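Local coordinates for protein proline-tRNA synthetase class II aaRS (Ybak RNA binding domain plus tRNA synthetase) (Cryptosporidium parvum, PDB 5XIO) that probably joins L-proline to tRNA(Pro) at the expense of ATP, as a class II prolyl-tRNA synthetase, and here holds the inhibitor halofuginone beside an ATP analogue, at residues A[67-72]-A[106-111]; A[137-142]-A[156-161]. One frame throughout, in Å; residues are numbered along the deposited sequence.

Contact 1: residues A[67-72]-A[106-111]; sequences FPIFVT and AIRPTS. With HFG (7-bromo-6-chloro-3-{3-[(2R,3S)-3-hydroxypiperidin-2-yl]-2-oxopropyl}quinazolin-4(3H)-one), chain C.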
loop_
_atom_site.group_PDB
_atom_site.type_symbol
_atom_site.label_atom_id
_atom_site.label_comp_id
_atom_site.label_asym_id
_atom_site.label_seq_id
_atom_site.Cartn_x
_atom_site.Cartn_y
_atom_site.Cartn_z
ATOM N N PHE A 67 11.746 -0.368 1.645
ATOM C CA PHE A 67 12.907 -0.114 2.520
ATOM C C PHE A 67 12.418 0.300 3.906
ATOM O O PHE A 67 11.293 0.691 4.041
ATOM C CB PHE A 67 13.749 1.006 1.923
ATOM C CG PHE A 67 14.610 0.578 0.733
ATOM C CD1 PHE A 67 14.044 0.352 -0.501
ATOM C CD2 PHE A 67 16.009 0.452 0.860
ATOM C CE1 PHE A 67 14.826 -0.007 -1.588
ATOM C CE2 PHE A 67 16.780 0.104 -0.221
ATOM C CZ PHE A 67 16.195 -0.137 -1.460
ATOM N N PRO A 68 13.281 0.264 4.938
ATOM C CA PRO A 68 12.768 0.489 6.311
ATOM C C PRO A 68 12.286 1.890 6.673
ATOM O O PRO A 68 12.635 2.853 6.021
ATOM C CB PRO A 68 13.954 0.123 7.186
ATOM C CG PRO A 68 14.730 -0.845 6.355
ATOM C CD PRO A 68 14.653 -0.269 4.971
ATOM N N ILE A 69 11.469 2.017 7.705
ATOM C CA ILE A 69 11.027 3.344 8.047
ATOM C C ILE A 69 12.067 4.147 8.840
ATOM O O ILE A 69 11.969 5.376 8.939
ATOM C CB ILE A 69 9.671 3.253 8.801
ATOM C CG1 ILE A 69 9.109 4.596 9.139
ATOM C CG2 ILE A 69 9.756 2.481 10.112
ATOM C CD1 ILE A 69 7.745 4.435 9.813
ATOM N N PHE A 70 13.026 3.462 9.461
ATOM C CA PHE A 70 14.044 4.100 10.288
ATOM C C PHE A 70 15.349 4.340 9.564
ATOM O O PHE A 70 15.710 3.598 8.622
ATOM C CB PHE A 70 14.309 3.262 11.541
ATOM C CG PHE A 70 13.119 3.177 12.495
ATOM C CD1 PHE A 70 12.423 4.328 12.889
ATOM C CD2 PHE A 70 12.672 1.945 12.964
ATOM C CE1 PHE A 70 11.299 4.242 13.705
ATOM C CE2 PHE A 70 11.554 1.866 13.777
ATOM C CZ PHE A 70 10.885 3.017 14.165
ATOM N N VAL A 71 16.033 5.401 9.980
ATOM C CA VAL A 71 17.426 5.618 9.590
ATOM C C VAL A 71 18.265 6.161 10.779
ATOM O O VAL A 71 17.722 6.917 11.635
ATOM C CB VAL A 71 17.519 6.522 8.348
ATOM C CG1 VAL A 71 16.974 7.909 8.601
ATOM C CG2 VAL A 71 18.958 6.623 7.856
ATOM N N THR A 72 19.552 5.760 10.852
ATOM C CA THR A 72 20.444 6.173 11.961
ATOM C C THR A 72 20.845 7.611 11.749
ATOM O O THR A 72 20.808 8.099 10.611
ATOM C CB THR A 72 21.760 5.322 12.013
ATOM O OG1 THR A 72 22.517 5.476 10.801
ATOM C CG2 THR A 72 21.454 3.845 12.191
ATOM N N ALA A 106 15.831 8.074 13.395
ATOM C CA ALA A 106 14.935 8.980 12.714
ATOM C C ALA A 106 13.914 8.256 11.916
ATOM O O ALA A 106 14.250 7.288 11.185
ATOM C CB ALA A 106 15.697 9.876 11.783
ATOM N N ILE A 107 12.683 8.757 12.016
ATOM C CA ILE A 107 11.665 8.434 11.074
ATOM C C ILE A 107 11.942 9.106 9.749
ATOM O O ILE A 107 12.253 10.331 9.630
ATOM C CB ILE A 107 10.276 8.875 11.498
ATOM C CG1 ILE A 107 9.799 8.073 12.647
ATOM C CG2 ILE A 107 9.260 8.577 10.389
ATOM C CD1 ILE A 107 8.674 8.816 13.381
ATOM N N ARG A 108 11.846 8.282 8.734
ATOM C CA ARG A 108 12.101 8.617 7.356
ATOM C C ARG A 108 11.364 9.819 6.759
ATOM O O ARG A 108 10.184 9.853 6.669
ATOM C CB ARG A 108 11.924 7.331 6.551
ATOM C CG ARG A 108 11.534 7.405 5.116
ATOM C CD ARG A 108 10.205 6.737 4.948
ATOM N NE ARG A 108 10.318 5.360 4.564
ATOM C CZ ARG A 108 9.408 4.461 4.841
ATOM N NH1 ARG A 108 8.320 4.793 5.480
ATOM N NH2 ARG A 108 9.583 3.232 4.468
ATOM N N PRO A 109 12.126 10.814 6.382
ATOM C CA PRO A 109 11.590 12.001 5.761
ATOM C C PRO A 109 11.640 11.957 4.255
ATOM O O PRO A 109 10.994 12.716 3.656
ATOM C CB PRO A 109 12.518 13.073 6.264
ATOM C CG PRO A 109 13.795 12.395 6.396
ATOM C CD PRO A 109 13.503 11.015 6.826
ATOM N N THR A 110 12.441 11.062 3.732
ATOM C CA THR A 110 12.758 10.731 2.348
ATOM C C THR A 110 13.797 9.593 2.415
ATOM O O THR A 110 14.506 9.453 3.369
ATOM C CB THR A 110 13.197 11.954 1.499
ATOM O OG1 THR A 110 13.269 11.623 0.139
ATOM C CG2 THR A 110 14.439 12.517 1.987
ATOM N N SER A 111 13.904 8.818 1.364
ATOM C CA SER A 111 14.734 7.661 1.379
ATOM C C SER A 111 16.115 7.602 0.766
ATOM O O SER A 111 16.660 6.564 0.718
ATOM C CB SER A 111 13.919 6.518 0.859
ATOM O OG SER A 111 13.134 6.088 1.874
HETATM O "O4'" HFG C . 12.593 14.740 -0.771
HETATM C C21 HFG C . 13.320 15.467 -1.397
HETATM C "C3'" HFG C . 13.909 15.077 -2.745
HETATM C "C2'" HFG C . 13.147 13.922 -3.397
HETATM N "N1'" HFG C . 13.346 12.661 -2.700
HETATM C "C6'" HFG C . 12.758 11.555 -3.453
HETATM C "C5'" HFG C . 11.280 11.778 -3.727
HETATM C "C4'" HFG C . 11.054 13.126 -4.391
HETATM C C39 HFG C . 11.673 14.216 -3.552
HETATM O "O7'" HFG C . 11.485 15.461 -4.200
HETATM C "C1'" HFG C . 13.736 16.845 -0.881
HETATM N N3 HFG C . 13.500 16.941 0.563
HETATM C C4 HFG C . 14.474 16.465 1.421
HETATM O O11 HFG C . 15.477 15.948 1.016
HETATM C C10 HFG C . 14.142 16.584 2.842
HETATM C C5 HFG C . 15.019 16.128 3.815
HETATM C C2 HFG C . 12.384 17.509 1.035
HETATM N N1 HFG C . 12.060 17.640 2.261
HETATM C C9 HFG C . 12.947 17.170 3.216
HETATM C C8 HFG C . 12.624 17.295 4.557
HETATM C C7 HFG C . 13.489 16.849 5.545
HETATM BR BR1 HFG C . 12.960 17.028 7.357
HETATM C C6 HFG C . 14.697 16.255 5.163
HETATM CL CL1 HFG C . 15.804 15.689 6.330
HETATM O O HOH W 1 12.267 4.050 3.591
#
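R108 lays its guanidinium against the loop 67-69: one face is covered by I69 CA, 3.7 Å above the plane and over its centre, while F67 O comes to the edge. R108 NH2 gives F67 O a weak, bent hydrogen bond of 3.1 Å, and R108 NH1 lies 3.7 Å from I69 CG1, the two side chains crossing at about a right angle. R108 CG lies opposite its own backbone N (chi1 153°), and bends at chi2 and chi3 fold the chain back over I69. A water at the guanidinium edge donates to P68 O at 2.7 Å and bonds S111 OG, bridging the two segments; its approach to R108 NE is unusually short and so doubtful. At its own backbone, R108 N donates to I69 O at 2.9 Å, and a short antiparallel pairing follows. V71 and A106 exchange N-H...O bonds in both directions; their side chains touch on one face, V71 CG1 to A106 CB at 4.0 Å, and F70 and I107 meet on the other. Beyond the strand end, P109 packs on the halogenated ring of the quinazolinone, and T110 OG1 accepts a 3.0 Å bond from halofuginone N1'. E112 bonds that hydroxyl. I69 meets I69 of the second subunit. V71 and F67 rest on helix 112-122, I107 and R108 reach strand 131-140, and strand 91-96 flanks 99-107 on its other side.

Contact 2: residues A[137-142]-A[156-161]; sequences TSIVRW and FLWQEG. With ANP (phosphoaminophosphonic acid-adenylate ester), chain E; HFG (7-bromo-6-chloro-3-{3-[(2R,3S)-3-hydroxypiperidin-2-yl]-2-oxopropyl}quinazolin-4(3H)-one), chain C.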
loop_
_atom_site.group_PDB
_atom_site.type_symbol
_atom_site.label_atom_id
_atom_site.label_comp_id
_atom_site.label_asym_id
_atom_site.label_seq_id
_atom_site.Cartn_x
_atom_site.Cartn_y
_atom_site.Cartn_z
ATOM N N THR A 137 4.867 4.415 0.325
ATOM C CA THR A 137 5.175 4.479 1.776
ATOM C C THR A 137 4.480 5.722 2.407
ATOM O O THR A 137 3.872 6.541 1.730
ATOM C CB THR A 137 6.718 4.604 2.051
ATOM O OG1 THR A 137 7.203 5.891 1.646
ATOM C CG2 THR A 137 7.591 3.641 1.204
ATOM N N SER A 138 4.612 5.851 3.714
ATOM C CA SER A 138 4.291 7.045 4.357
ATOM C C SER A 138 5.562 7.702 4.755
ATOM O O SER A 138 6.584 7.079 4.850
ATOM C CB SER A 138 3.357 6.829 5.539
ATOM O OG SER A 138 4.004 6.400 6.700
ATOM N N ILE A 139 5.427 8.996 4.963
ATOM C CA ILE A 139 6.461 9.952 5.222
ATOM C C ILE A 139 5.958 10.862 6.393
ATOM O O ILE A 139 4.729 11.227 6.473
ATOM C CB ILE A 139 6.649 10.788 4.000
ATOM C CG1 ILE A 139 7.255 9.979 2.887
ATOM C CG2 ILE A 139 7.535 11.957 4.281
ATOM C CD1 ILE A 139 8.752 9.691 3.033
ATOM N N VAL A 140 6.898 11.157 7.312
ATOM C CA VAL A 140 6.707 12.140 8.349
ATOM C C VAL A 140 7.656 13.273 8.237
ATOM O O VAL A 140 8.860 13.062 8.074
ATOM C CB VAL A 140 6.930 11.539 9.723
ATOM C CG1 VAL A 140 6.851 12.619 10.814
ATOM C CG2 VAL A 140 5.895 10.447 9.978
ATOM N N ARG A 141 7.121 14.483 8.346
ATOM C CA ARG A 141 7.931 15.723 8.435
ATOM C C ARG A 141 7.290 16.690 9.375
ATOM O O ARG A 141 6.105 16.967 9.299
ATOM C CB ARG A 141 8.077 16.406 7.082
ATOM C CG ARG A 141 8.935 15.624 6.102
ATOM C CD ARG A 141 8.898 16.256 4.735
ATOM N NE ARG A 141 9.417 15.384 3.694
ATOM C CZ ARG A 141 9.454 15.714 2.395
ATOM N NH1 ARG A 141 8.964 16.863 1.973
ATOM N NH2 ARG A 141 9.986 14.895 1.497
ATOM N N TRP A 142 8.074 17.235 10.274
ATOM C CA TRP A 142 7.504 18.108 11.303
ATOM C C TRP A 142 7.406 19.495 10.734
ATOM O O TRP A 142 8.334 20.278 10.909
ATOM C CB TRP A 142 8.367 18.134 12.562
ATOM C CG TRP A 142 7.542 18.073 13.777
ATOM C CD1 TRP A 142 7.198 19.106 14.621
ATOM C CD2 TRP A 142 6.899 16.915 14.268
ATOM N NE1 TRP A 142 6.406 18.636 15.610
ATOM C CE2 TRP A 142 6.200 17.297 15.430
ATOM C CE3 TRP A 142 6.858 15.577 13.847
ATOM C CZ2 TRP A 142 5.456 16.397 16.179
ATOM C CZ3 TRP A 142 6.118 14.679 14.585
ATOM C CH2 TRP A 142 5.428 15.094 15.751
ATOM N N PHE A 156 2.099 12.147 5.474
ATOM C CA PHE A 156 1.423 12.023 4.184
ATOM C C PHE A 156 1.761 10.730 3.516
ATOM O O PHE A 156 2.731 10.043 3.934
ATOM C CB PHE A 156 1.704 13.212 3.265
ATOM C CG PHE A 156 3.164 13.510 3.007
ATOM C CD1 PHE A 156 3.867 12.845 2.035
ATOM C CD2 PHE A 156 3.785 14.527 3.652
ATOM C CE1 PHE A 156 5.149 13.176 1.739
ATOM C CE2 PHE A 156 5.110 14.824 3.401
ATOM C CZ PHE A 156 5.785 14.140 2.458
ATOM N N LEU A 157 0.997 10.356 2.490
ATOM C CA LEU A 157 1.369 9.155 1.672
ATOM C C LEU A 157 1.958 9.530 0.344
ATOM O O LEU A 157 1.529 10.525 -0.246
ATOM C CB LEU A 157 0.165 8.273 1.397
ATOM C CG LEU A 157 -0.621 7.805 2.602
ATOM C CD1 LEU A 157 -1.819 7.034 2.183
ATOM C CD2 LEU A 157 0.268 6.925 3.493
ATOM N N TRP A 158 2.929 8.744 -0.155
ATOM C CA TRP A 158 3.496 9.029 -1.493
ATOM C C TRP A 158 4.074 7.811 -2.202
ATOM O O TRP A 158 4.119 6.704 -1.654
ATOM C CB TRP A 158 4.569 10.122 -1.388
ATOM C CG TRP A 158 5.996 9.709 -0.934
ATOM C CD1 TRP A 158 6.430 8.508 -0.439
ATOM C CD2 TRP A 158 7.146 10.565 -0.920
ATOM N NE1 TRP A 158 7.784 8.570 -0.075
ATOM C CE2 TRP A 158 8.245 9.812 -0.385
ATOM C CE3 TRP A 158 7.341 11.898 -1.264
ATOM C CZ2 TRP A 158 9.502 10.342 -0.225
ATOM C CZ3 TRP A 158 8.588 12.419 -1.107
ATOM C CH2 TRP A 158 9.679 11.637 -0.603
ATOM N N GLN A 159 4.515 8.007 -3.424
ATOM C CA GLN A 159 5.524 7.113 -3.986
ATOM C C GLN A 159 6.806 7.925 -4.154
ATOM O O GLN A 159 6.740 9.108 -4.330
ATOM C CB GLN A 159 5.073 6.442 -5.302
ATOM C CG GLN A 159 4.597 7.398 -6.382
ATOM C CD GLN A 159 5.658 8.133 -7.108
ATOM O OE1 GLN A 159 5.409 9.262 -7.566
ATOM N NE2 GLN A 159 6.850 7.489 -7.325
ATOM N N GLU A 160 7.961 7.274 -4.032
ATOM C CA GLU A 160 9.237 7.883 -4.429
ATOM C C GLU A 160 9.934 6.928 -5.381
ATOM O O GLU A 160 10.123 5.758 -5.033
ATOM C CB GLU A 160 10.134 8.154 -3.238
ATOM C CG GLU A 160 10.221 7.087 -2.156
ATOM C CD GLU A 160 11.159 7.520 -1.051
ATOM O OE1 GLU A 160 12.212 8.204 -1.329
ATOM O OE2 GLU A 160 10.879 7.185 0.135
ATOM N N GLY A 161 10.273 7.417 -6.580
ATOM C CA GLY A 161 11.017 6.635 -7.555
ATOM C C GLY A 161 12.503 7.100 -7.555
ATOM O O GLY A 161 12.769 8.301 -7.405
HETATM P PG ANP E . 7.358 21.819 -0.862
HETATM O O1G ANP E . 6.155 22.027 -1.638
HETATM O O2G ANP E . 7.910 23.159 -0.303
HETATM O O3G ANP E . 7.059 20.950 0.375
HETATM P PB ANP E . 9.494 20.175 -1.104
HETATM O O1B ANP E . 9.516 20.298 0.426
HETATM O O2B ANP E . 10.818 20.201 -1.655
HETATM N N3B ANP E . 8.451 21.114 -1.851
HETATM P PA ANP E . 9.564 17.412 -2.082
HETATM O O1A ANP E . 10.371 16.733 -1.113
HETATM O O2A ANP E . 10.167 17.771 -3.347
HETATM O O3A ANP E . 8.937 18.712 -1.413
HETATM O "O5'" ANP E . 8.286 16.528 -2.331
HETATM C "C5'" ANP E . 7.667 16.424 -3.606
HETATM C "C4'" ANP E . 6.147 16.623 -3.539
HETATM O "O4'" ANP E . 5.619 16.289 -2.251
HETATM C "C3'" ANP E . 5.949 18.119 -3.628
HETATM O "O3'" ANP E . 5.993 18.542 -5.002
HETATM C "C2'" ANP E . 4.582 18.342 -3.009
HETATM O "O2'" ANP E . 3.532 18.206 -3.981
HETATM C "C1'" ANP E . 4.488 17.174 -2.017
HETATM N N9 ANP E . 4.566 17.618 -0.611
HETATM C C8 ANP E . 5.629 18.196 0.016
HETATM N N7 ANP E . 5.448 18.438 1.310
HETATM C C5 ANP E . 4.177 17.927 1.526
HETATM C C6 ANP E . 3.374 17.843 2.676
HETATM N N6 ANP E . 3.766 18.313 3.857
HETATM N N1 ANP E . 2.159 17.289 2.592
HETATM C C2 ANP E . 1.754 16.828 1.422
HETATM N N3 ANP E . 2.420 16.855 0.276
HETATM C C4 ANP E . 3.638 17.404 0.361
HETATM O "O4'" HFG C . 12.593 14.740 -0.771
HETATM C C21 HFG C . 13.320 15.467 -1.397
HETATM C "C3'" HFG C . 13.909 15.077 -2.745
HETATM C "C2'" HFG C . 13.147 13.922 -3.397
HETATM N "N1'" HFG C . 13.346 12.661 -2.700
HETATM C "C6'" HFG C . 12.758 11.555 -3.453
HETATM C "C5'" HFG C . 11.280 11.778 -3.727
HETATM C "C4'" HFG C . 11.054 13.126 -4.391
HETATM C C39 HFG C . 11.673 14.216 -3.552
HETATM O "O7'" HFG C . 11.485 15.461 -4.200
HETATM C "C1'" HFG C . 13.736 16.845 -0.881
HETATM N N3 HFG C . 13.500 16.941 0.563
HETATM C C4 HFG C . 14.474 16.465 1.421
HETATM O O11 HFG C . 15.477 15.948 1.016
HETATM C C10 HFG C . 14.142 16.584 2.842
HETATM C C5 HFG C . 15.019 16.128 3.815
HETATM C C2 HFG C . 12.384 17.509 1.035
HETATM N N1 HFG C . 12.060 17.640 2.261
HETATM C C9 HFG C . 12.947 17.170 3.216
HETATM C C8 HFG C . 12.624 17.295 4.557
HETATM C C7 HFG C . 13.489 16.849 5.545
HETATM BR BR1 HFG C . 12.960 17.028 7.357
HETATM C C6 HFG C . 14.697 16.255 5.163
HETATM CL CL1 HFG C . 15.804 15.689 6.330
#
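I139 lies over both aromatic rings of 156-161: its CB sits 4.0 Å from the centroid of the F156 ring, and CG1 stands over the five-membered ring of W158, 3.5 Å from its centroid. Setting CG1 beside the backbone N (chi1 -69°) sends the ethyl arm to the indole, where CD1 reaches W158 CZ2, and leaves the CG2 methyl close to F156 CZ. The adenine of the ATP analogue covers the opposite face of F156, its N1 3.4 Å from F156 CD2, so the phenyl is held between isoleucine and base. At the edge of the indole, W158 NE1 gives weak bonds to T137 OG1 and to E160 OE2; the carboxylate has further partners in H162, Q135 and S111. These are neighbouring strands of the antiparallel sheet that forms the floor of the class II synthetase active site. Paired N-H...O bonds join T137 with W158 and I139 with F156, and on the other face S138 CB meets L157 CD2. R141, a class II motif 2 arginine, extends from the end of its strand to lay its guanidinium between F156 CZ on one face and halofuginone N1 on the other, R141 CZ being 3.2 Å from that N1. R141 NH2 donates to the alpha-phosphate oxygen O1A of the analogue at 3.2 Å, and NH1 adds a weaker bond to it; NE turns to P109. The far rim of the indole, at W158 CH2, touches the piperidine of halofuginone at C5', 3.5 Å away.

In the fold
Contacts 1 and 2, with centres about 10 Å apart, follow one another along the chain and meet at the halofuginone site. P109 O of contact 1 probably accepts a hydrogen bond from R141 NE of contact 2 at 3.1 Å, which would fix the guanidinium where it faces halofuginone and meets the phosphate at its edge. S111 N and E160 OE1, 3.2 Å apart, make a second probable bond. R108 NH1 also lies 2.9 Å from S138 O. Of the two ligands contact 1 reaches halofuginone alone, whereas contact 2 touches both halofuginone and nucleotide; the side chain of R108 itself stays about 11 Å from the nucleotide. Both contacts also reach the second subunit, linking this pocket to the dimer interface.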